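Side-chain contacts in putative tetR-family transcriptional regulatory protein (Streptomyces coelicolor, PDB 2DG8), which is a putative TetR-family transcriptional regulator, which probably binds DNA through a helix-turn-helix motif and pairs with a second copy of itself: residues Glu84-Val89 and Lys137-Gly142; Asp148-Gly153 and Glu172-Ile177. All blocks are in the same frame, centred on the assembly; numbering follows the deposited sequence.

Interaction 1. Residues Glu84-Val89 and Lys137-Gly142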
ATOM      1  N   GLU A  84       5.317 -26.902   2.467  1.00 45.56           N
ATOM      2  CA  GLU A  84       3.930 -26.562   2.760  1.00 44.18           C
ATOM      3  C   GLU A  84       3.837 -25.076   3.093  1.00 41.37           C
ATOM      4  O   GLU A  84       2.863 -24.420   2.748  1.00 42.39           O
ATOM      5  CB  GLU A  84       3.390 -27.392   3.929  1.00 46.48           C
ATOM      6  CG  GLU A  84       3.463 -28.897   3.716  1.00 48.07           C
ATOM      7  CD  GLU A  84       2.517 -29.670   4.625  1.00 48.69           C
ATOM      8  OE1 GLU A  84       2.360 -29.288   5.806  1.00 47.68           O
ATOM      9  OE2 GLU A  84       1.937 -30.673   4.156  1.00 49.07           O
ATOM     10  N   ALA A  85       4.866 -24.551   3.750  1.00 38.23           N
ATOM     11  CA  ALA A  85       4.904 -23.140   4.109  1.00 37.62           C
ATOM     12  C   ALA A  85       4.859 -22.268   2.858  1.00 37.80           C
ATOM     13  O   ALA A  85       4.093 -21.308   2.794  1.00 36.25           O
ATOM     14  CB  ALA A  85       6.162 -22.831   4.905  1.00 36.18           C
ATOM     15  N   ARG A  86       5.681 -22.608   1.866  1.00 36.62           N
ATOM     16  CA  ARG A  86       5.723 -21.851   0.620  1.00 37.09           C
ATOM     17  C   ARG A  86       4.353 -21.876  -0.042  1.00 38.17           C
ATOM     18  O   ARG A  86       3.874 -20.858  -0.548  1.00 36.88           O
ATOM     19  CB  ARG A  86       6.756 -22.446  -0.347  1.00 36.40           C
ATOM     20  CG  ARG A  86       8.186 -22.411   0.153  1.00 38.77           C
ATOM     21  CD  ARG A  86       9.150 -22.908  -0.918  1.00 37.69           C
ATOM     22  NE  ARG A  86      10.550 -22.752  -0.520  1.00 41.48           N
ATOM     23  CZ  ARG A  86      11.287 -23.701   0.056  1.00 42.83           C
ATOM     24  NH1 ARG A  86      12.552 -23.451   0.379  1.00 44.78           N
ATOM     25  NH2 ARG A  86      10.769 -24.902   0.299  1.00 39.70           N
ATOM     26  N   GLU A  87       3.734 -23.054  -0.043  1.00 38.21           N
ATOM     27  CA  GLU A  87       2.413 -23.250  -0.639  1.00 39.76           C
ATOM     28  C   GLU A  87       1.380 -22.471   0.178  1.00 38.81           C
ATOM     29  O   GLU A  87       0.421 -21.913  -0.359  1.00 35.56           O
ATOM     30  CB  GLU A  87       2.064 -24.741  -0.615  1.00 43.29           C
ATOM     31  CG  GLU A  87       1.112 -25.201  -1.711  1.00 50.29           C
ATOM     32  CD  GLU A  87       1.782 -25.276  -3.075  1.00 49.72           C
ATOM     33  OE1 GLU A  87       2.899 -25.825  -3.163  1.00 51.04           O
ATOM     34  OE2 GLU A  87       1.187 -24.798  -4.059  1.00 51.26           O
ATOM     35  N   ALA A  88       1.591 -22.455   1.491  1.00 37.78           N
ATOM     36  CA  ALA A  88       0.704 -21.762   2.410  1.00 37.58           C
ATOM     37  C   ALA A  88       0.762 -20.259   2.160  1.00 36.14           C
ATOM     38  O   ALA A  88      -0.260 -19.571   2.220  1.00 35.81           O
ATOM     39  CB  ALA A  88       1.113 -22.069   3.861  1.00 37.44           C
ATOM     40  N   VAL A  89       1.962 -19.756   1.887  1.00 34.47           N
ATOM     41  CA  VAL A  89       2.156 -18.337   1.639  1.00 32.77           C
ATOM     42  C   VAL A  89       1.449 -17.910   0.361  1.00 33.11           C
ATOM     43  O   VAL A  89       0.910 -16.808   0.289  1.00 32.68           O
ATOM     44  CB  VAL A  89       3.658 -17.986   1.541  1.00 31.84           C
ATOM     45  CG1 VAL A  89       3.831 -16.533   1.070  1.00 29.19           C
ATOM     46  CG2 VAL A  89       4.320 -18.173   2.908  1.00 29.66           C
ATOM     47  N   LYS A 137       8.755 -19.247  11.692  1.00 42.56           N
ATOM     48  CA  LYS A 137       8.507 -20.584  12.201  1.00 44.63           C
ATOM     49  C   LYS A 137       8.909 -21.577  11.111  1.00 45.21           C
ATOM     50  O   LYS A 137       8.956 -22.785  11.343  1.00 46.50           O
ATOM     51  CB  LYS A 137       7.031 -20.773  12.552  1.00 45.85           C
ATOM     52  CG  LYS A 137       6.572 -19.988  13.768  1.00 47.96           C
ATOM     53  CD  LYS A 137       5.099 -20.253  14.059  1.00 50.65           C
ATOM     54  CE  LYS A 137       4.570 -19.335  15.156  1.00 53.26           C
ATOM     55  NZ  LYS A 137       3.116 -19.578  15.401  1.00 55.42           N
ATOM     56  N   HIS A 138       9.211 -21.060   9.921  1.00 43.73           N
ATOM     57  CA  HIS A 138       9.598 -21.917   8.809  1.00 43.69           C
ATOM     58  C   HIS A 138      10.847 -21.459   8.070  1.00 42.42           C
ATOM     59  O   HIS A 138      11.530 -22.270   7.455  1.00 43.23           O
ATOM     60  CB  HIS A 138       8.454 -22.037   7.798  1.00 44.83           C
ATOM     61  CG  HIS A 138       7.185 -22.586   8.372  1.00 45.56           C
ATOM     62  ND1 HIS A 138       6.234 -21.790   8.974  1.00 45.80           N
ATOM     63  CD2 HIS A 138       6.703 -23.850   8.417  1.00 45.18           C
ATOM     64  CE1 HIS A 138       5.218 -22.541   9.362  1.00 46.44           C
ATOM     65  NE2 HIS A 138       5.478 -23.794   9.035  1.00 45.16           N
ATOM     66  N   PHE A 139      11.136 -20.163   8.116  1.00 41.92           N
ATOM     67  CA  PHE A 139      12.300 -19.621   7.423  1.00 41.48           C
ATOM     68  C   PHE A 139      13.170 -18.827   8.380  1.00 43.19           C
ATOM     69  O   PHE A 139      12.692 -18.358   9.414  1.00 44.50           O
ATOM     70  CB  PHE A 139      11.852 -18.703   6.279  1.00 39.33           C
ATOM     71  CG  PHE A 139      10.891 -19.353   5.317  1.00 37.04           C
ATOM     72  CD1 PHE A 139      11.354 -20.186   4.304  1.00 35.14           C
ATOM     73  CD2 PHE A 139       9.519 -19.160   5.450  1.00 34.66           C
ATOM     74  CE1 PHE A 139      10.464 -20.820   3.438  1.00 33.01           C
ATOM     75  CE2 PHE A 139       8.620 -19.788   4.592  1.00 31.86           C
ATOM     76  CZ  PHE A 139       9.094 -20.621   3.587  1.00 33.83           C
ATOM     77  N   ASP A 140      14.446 -18.673   8.029  1.00 44.35           N
ATOM     78  CA  ASP A 140      15.378 -17.914   8.854  1.00 45.56           C
ATOM     79  C   ASP A 140      14.937 -16.446   8.878  1.00 45.30           C
ATOM     80  O   ASP A 140      14.186 -16.007   8.005  1.00 47.58           O
ATOM     81  CB  ASP A 140      16.807 -18.048   8.306  1.00 46.15           C
ATOM     82  CG  ASP A 140      16.983 -17.401   6.943  1.00 47.54           C
ATOM     83  OD1 ASP A 140      17.071 -16.155   6.875  1.00 50.64           O
ATOM     84  OD2 ASP A 140      17.041 -18.139   5.938  1.00 49.30           O
ATOM     85  N   PRO A 141      15.394 -15.674   9.881  1.00 43.93           N
ATOM     86  CA  PRO A 141      15.053 -14.254  10.041  1.00 42.01           C
ATOM     87  C   PRO A 141      15.206 -13.396   8.788  1.00 41.78           C
ATOM     88  O   PRO A 141      14.324 -12.607   8.457  1.00 40.34           O
ATOM     89  CB  PRO A 141      15.987 -13.800  11.155  1.00 41.14           C
ATOM     90  CG  PRO A 141      16.125 -15.039  11.991  1.00 44.20           C
ATOM     91  CD  PRO A 141      16.321 -16.106  10.942  1.00 44.42           C
ATOM     92  N   GLY A 142      16.336 -13.537   8.108  1.00 40.40           N
ATOM     93  CA  GLY A 142      16.567 -12.751   6.915  1.00 40.66           C
ATOM     94  C   GLY A 142      15.568 -13.027   5.803  1.00 39.69           C
ATOM     95  O   GLY A 142      14.958 -12.100   5.267  1.00 35.65           O
TER

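Interaction 2. Residues Asp148-Gly153 and Glu172-Ile177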
ATOM      1  N   ASP A 148       8.337 -11.245   3.753  1.00 30.48           N
ATOM      2  CA  ASP A 148       7.232 -10.388   4.190  1.00 29.33           C
ATOM      3  C   ASP A 148       7.055  -9.228   3.216  1.00 31.32           C
ATOM      4  O   ASP A 148       5.931  -8.821   2.926  1.00 33.85           O
ATOM      5  CB  ASP A 148       7.482  -9.825   5.596  1.00 31.09           C
ATOM      6  CG  ASP A 148       6.199  -9.312   6.257  1.00 35.30           C
ATOM      7  OD1 ASP A 148       6.270  -8.362   7.072  1.00 35.42           O
ATOM      8  OD2 ASP A 148       5.115  -9.869   5.968  1.00 32.67           O
ATOM      9  N   ALA A 149       8.163  -8.685   2.712  1.00 30.17           N
ATOM     10  CA  ALA A 149       8.080  -7.587   1.757  1.00 30.37           C
ATOM     11  C   ALA A 149       7.518  -8.082   0.423  1.00 31.20           C
ATOM     12  O   ALA A 149       6.818  -7.341  -0.274  1.00 30.61           O
ATOM     13  CB  ALA A 149       9.456  -6.961   1.541  1.00 28.49           C
ATOM     14  N   LEU A 150       7.834  -9.327   0.062  1.00 31.18           N
ATOM     15  CA  LEU A 150       7.334  -9.891  -1.192  1.00 31.79           C
ATOM     16  C   LEU A 150       5.830 -10.097  -1.070  1.00 31.36           C
ATOM     17  O   LEU A 150       5.066  -9.724  -1.965  1.00 34.33           O
ATOM     18  CB  LEU A 150       8.014 -11.233  -1.510  1.00 30.40           C
ATOM     19  CG  LEU A 150       7.544 -11.950  -2.784  1.00 30.51           C
ATOM     20  CD1 LEU A 150       7.833 -11.067  -3.999  1.00 31.12           C
ATOM     21  CD2 LEU A 150       8.255 -13.300  -2.929  1.00 30.84           C
ATOM     22  N   ILE A 151       5.411 -10.699   0.039  1.00 31.15           N
ATOM     23  CA  ILE A 151       3.994 -10.952   0.286  1.00 31.09           C
ATOM     24  C   ILE A 151       3.225  -9.636   0.180  1.00 32.17           C
ATOM     25  O   ILE A 151       2.147  -9.569  -0.432  1.00 31.83           O
ATOM     26  CB  ILE A 151       3.778 -11.579   1.698  1.00 31.54           C
ATOM     27  CG1 ILE A 151       4.299 -13.016   1.705  1.00 29.26           C
ATOM     28  CG2 ILE A 151       2.304 -11.533   2.092  1.00 30.31           C
ATOM     29  CD1 ILE A 151       4.235 -13.689   3.055  1.00 29.93           C
ATOM     30  N   GLU A 152       3.797  -8.592   0.769  1.00 29.58           N
ATOM     31  CA  GLU A 152       3.184  -7.270   0.751  1.00 32.18           C
ATOM     32  C   GLU A 152       2.986  -6.805  -0.691  1.00 29.53           C
ATOM     33  O   GLU A 152       1.896  -6.393  -1.078  1.00 28.95           O
ATOM     34  CB  GLU A 152       4.082  -6.274   1.487  1.00 32.75           C
ATOM     35  CG  GLU A 152       3.466  -4.914   1.694  1.00 36.74           C
ATOM     36  CD  GLU A 152       2.473  -4.907   2.842  1.00 39.80           C
ATOM     37  OE1 GLU A 152       2.871  -5.266   3.974  1.00 40.61           O
ATOM     38  OE2 GLU A 152       1.301  -4.546   2.612  1.00 40.10           O
ATOM     39  N   GLY A 153       4.057  -6.880  -1.475  1.00 28.05           N
ATOM     40  CA  GLY A 153       4.011  -6.452  -2.861  1.00 27.57           C
ATOM     41  C   GLY A 153       3.144  -7.282  -3.796  1.00 28.30           C
ATOM     42  O   GLY A 153       2.450  -6.724  -4.645  1.00 27.37           O
ATOM     43  N   GLU A 172       6.246 -19.130  -7.720  1.00 30.30           N
ATOM     44  CA  GLU A 172       7.629 -19.035  -8.184  1.00 30.02           C
ATOM     45  C   GLU A 172       8.404 -17.935  -7.456  1.00 28.04           C
ATOM     46  O   GLU A 172       9.544 -18.138  -7.054  1.00 28.49           O
ATOM     47  CB  GLU A 172       7.691 -18.770  -9.696  1.00 31.68           C
ATOM     48  CG  GLU A 172       9.092 -18.956 -10.271  1.00 35.25           C
ATOM     49  CD  GLU A 172       9.173 -18.652 -11.754  1.00 38.45           C
ATOM     50  OE1 GLU A 172       9.103 -17.462 -12.132  1.00 39.01           O
ATOM     51  OE2 GLU A 172       9.301 -19.608 -12.549  1.00 42.45           O
ATOM     52  N   ALA A 173       7.793 -16.765  -7.301  1.00 28.90           N
ATOM     53  CA  ALA A 173       8.465 -15.654  -6.618  1.00 29.48           C
ATOM     54  C   ALA A 173       8.780 -16.087  -5.194  1.00 29.45           C
ATOM     55  O   ALA A 173       9.868 -15.839  -4.668  1.00 30.33           O
ATOM     56  CB  ALA A 173       7.572 -14.412  -6.605  1.00 26.60           C
ATOM     57  N   ILE A 174       7.816 -16.746  -4.569  1.00 29.50           N
ATOM     58  CA  ILE A 174       8.005 -17.221  -3.215  1.00 30.90           C
ATOM     59  C   ILE A 174       9.157 -18.222  -3.176  1.00 32.13           C
ATOM     60  O   ILE A 174      10.049 -18.112  -2.331  1.00 34.38           O
ATOM     61  CB  ILE A 174       6.701 -17.853  -2.688  1.00 29.95           C
ATOM     62  CG1 ILE A 174       5.652 -16.747  -2.505  1.00 28.87           C
ATOM     63  CG2 ILE A 174       6.960 -18.590  -1.388  1.00 30.58           C
ATOM     64  CD1 ILE A 174       4.220 -17.230  -2.406  1.00 30.05           C
ATOM     65  N   ALA A 175       9.158 -19.180  -4.101  1.00 32.49           N
ATOM     66  CA  ALA A 175      10.227 -20.175  -4.134  1.00 33.93           C
ATOM     67  C   ALA A 175      11.575 -19.491  -4.296  1.00 32.37           C
ATOM     68  O   ALA A 175      12.537 -19.839  -3.620  1.00 33.48           O
ATOM     69  CB  ALA A 175      10.003 -21.177  -5.278  1.00 35.61           C
ATOM     70  N   ARG A 176      11.642 -18.508  -5.186  1.00 32.96           N
ATOM     71  CA  ARG A 176      12.888 -17.785  -5.413  1.00 34.11           C
ATOM     72  C   ARG A 176      13.379 -16.992  -4.186  1.00 34.97           C
ATOM     73  O   ARG A 176      14.538 -17.125  -3.787  1.00 35.39           O
ATOM     74  CB  ARG A 176      12.732 -16.893  -6.660  1.00 37.16           C
ATOM     75  CG  ARG A 176      13.042 -17.674  -7.947  1.00 36.27           C
ATOM     76  CD  ARG A 176      12.251 -17.288  -9.206  1.00 36.87           C
ATOM     77  NE  ARG A 176      12.685 -16.050  -9.839  1.00 38.51           N
ATOM     78  CZ  ARG A 176      12.614 -15.809 -11.148  1.00 36.60           C
ATOM     79  NH1 ARG A 176      13.028 -14.645 -11.632  1.00 36.82           N
ATOM     80  NH2 ARG A 176      12.155 -16.730 -11.982  1.00 35.67           N
ATOM     81  N   ILE A 177      12.499 -16.205  -3.563  1.00 34.95           N
ATOM     82  CA  ILE A 177      12.874 -15.411  -2.387  1.00 36.12           C
ATOM     83  C   ILE A 177      13.296 -16.302  -1.201  1.00 38.05           C
ATOM     84  O   ILE A 177      14.148 -15.920  -0.406  1.00 36.79           O
ATOM     85  CB  ILE A 177      11.710 -14.484  -1.935  1.00 36.79           C
ATOM     86  CG1 ILE A 177      12.257 -13.227  -1.256  1.00 38.71           C
ATOM     87  CG2 ILE A 177      10.813 -15.207  -0.938  1.00 36.44           C
ATOM     88  CD1 ILE A 177      12.906 -12.247  -2.191  1.00 36.24           C
TER

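Interaction 1. Residues Glu84-Val89 and Lys137-Gly142
The imidazole of His138 is tethered through NE2, which hydrogen-bonds to the backbone oxygen of Ala79, and one of its faces receives the methyl group of Ala85. The Ala85 CB lies 3.6 Å from CG of His138 and is displaced toward the rim of the ring, on the side of CG and CD2; the line from this methyl to the ring centroid runs 27° off the normal, a CH-pi contact. With CG of His138 set anti to its carbonyl carbon (chi1 -59°), the ring stands next to helix 82-98 while NE2 still reaches Ala79. The same methyl serves Phe139 as well, with CZ of Phe139 3.9 Å from CB of Ala85, so that one methyl touches both consecutive aromatic residues. The far end of the phenyl ring then meets Arg86, whose CG lies in the ring plane at the edge, 4.0 Å from CZ of Phe139. Beyond CG the arginine chain runs out extended to NE, and its guanidinium plane is turned 71° from the ring. NE of Arg86 hydrogen-bonds to OG1 of Thr178, a residue that the Phe139 side chain also touches. Just past the aromatic pair, Asp140 occupies the N-cap of helix 141-159, OD1 binding the backbone N of Thr143. This is a connecting loop packed on a helix by its aromatic residues and ended by an N-cap, within the all-helical C-terminal domain of a TetR-family protein.

Interaction 2. Residues Asp148-Gly153 and Glu172-Ile177
Leu150 pushes one methyl, CD2, into the side of helix 167-177, where it overlaps Ala173, Ile174 and Ile177 together. Its closest approach is to the backbone: CD2 of Leu150 sits 3.5 Å from O of Ala173, a carbonyl oxygen already engaged by the helical bond from the backbone N of Ile177. The methyl therefore rests against a satisfied peptide group as well as against hydrocarbon. Around it, CB of Ala173 comes within 3.9 Å of CD2 of Leu150. On the next turn, Ile177 presents its branched carbon and CG2, the latter 3.8 Å from the same CD2 of Leu150. Ile177 holds CG1 roughly anti to its backbone N (chi1 -151°), which places CG2 between that N and the carbonyl carbon, beside the leucine. Ile174 adds a looser contact, CG1 to CD2 of Leu150 at 4.3 Å. With CG anti to the backbone N (chi1 178°), the branch of Leu150 extends across the gap between helix segments whose axes approach to 10.5 Å and run nearly antiparallel, at 164°. The charged pair lies on the side of helix 167-177 that faces the second subunit: NH2 of Arg176 pairs with OE1 of Glu172 at 3.1 Å while its NH1 hydrogen-bonds to Thr143 OG1 and Ile177 O of the second subunit. Both segments also pack on that subunit, consistent with the intersubunit helix bundle by which TetR-family regulators dimerise. Within the chain, Ile151 packs on Val93 of helix 82-98 and on Phe72 of helix 53-77, Ile174 touches Arg86 of helix 82-98, and Ile177 rests on Gln146 and Leu147, earlier in helix 141-159.

Interaction 1 and interaction 2 share helix 141-159, the first meeting the loop that leads into it, the second its middle. They lie on one side of the chain's centre, about 10 Å apart between centres, and meet directly: CG1 of Val89 packs 3.5 Å from CD1 of Ile151 and also touches Ile174, so helix 82-98 backs onto both members of the other pair. Interaction 2 is fully buried and aliphatic, with the second subunit close at hand. Interaction 1 is only partly buried and mixes aromatic rings with an arginine chain whose polar end, like that of the histidine, is held by neighbouring residues of its own chain.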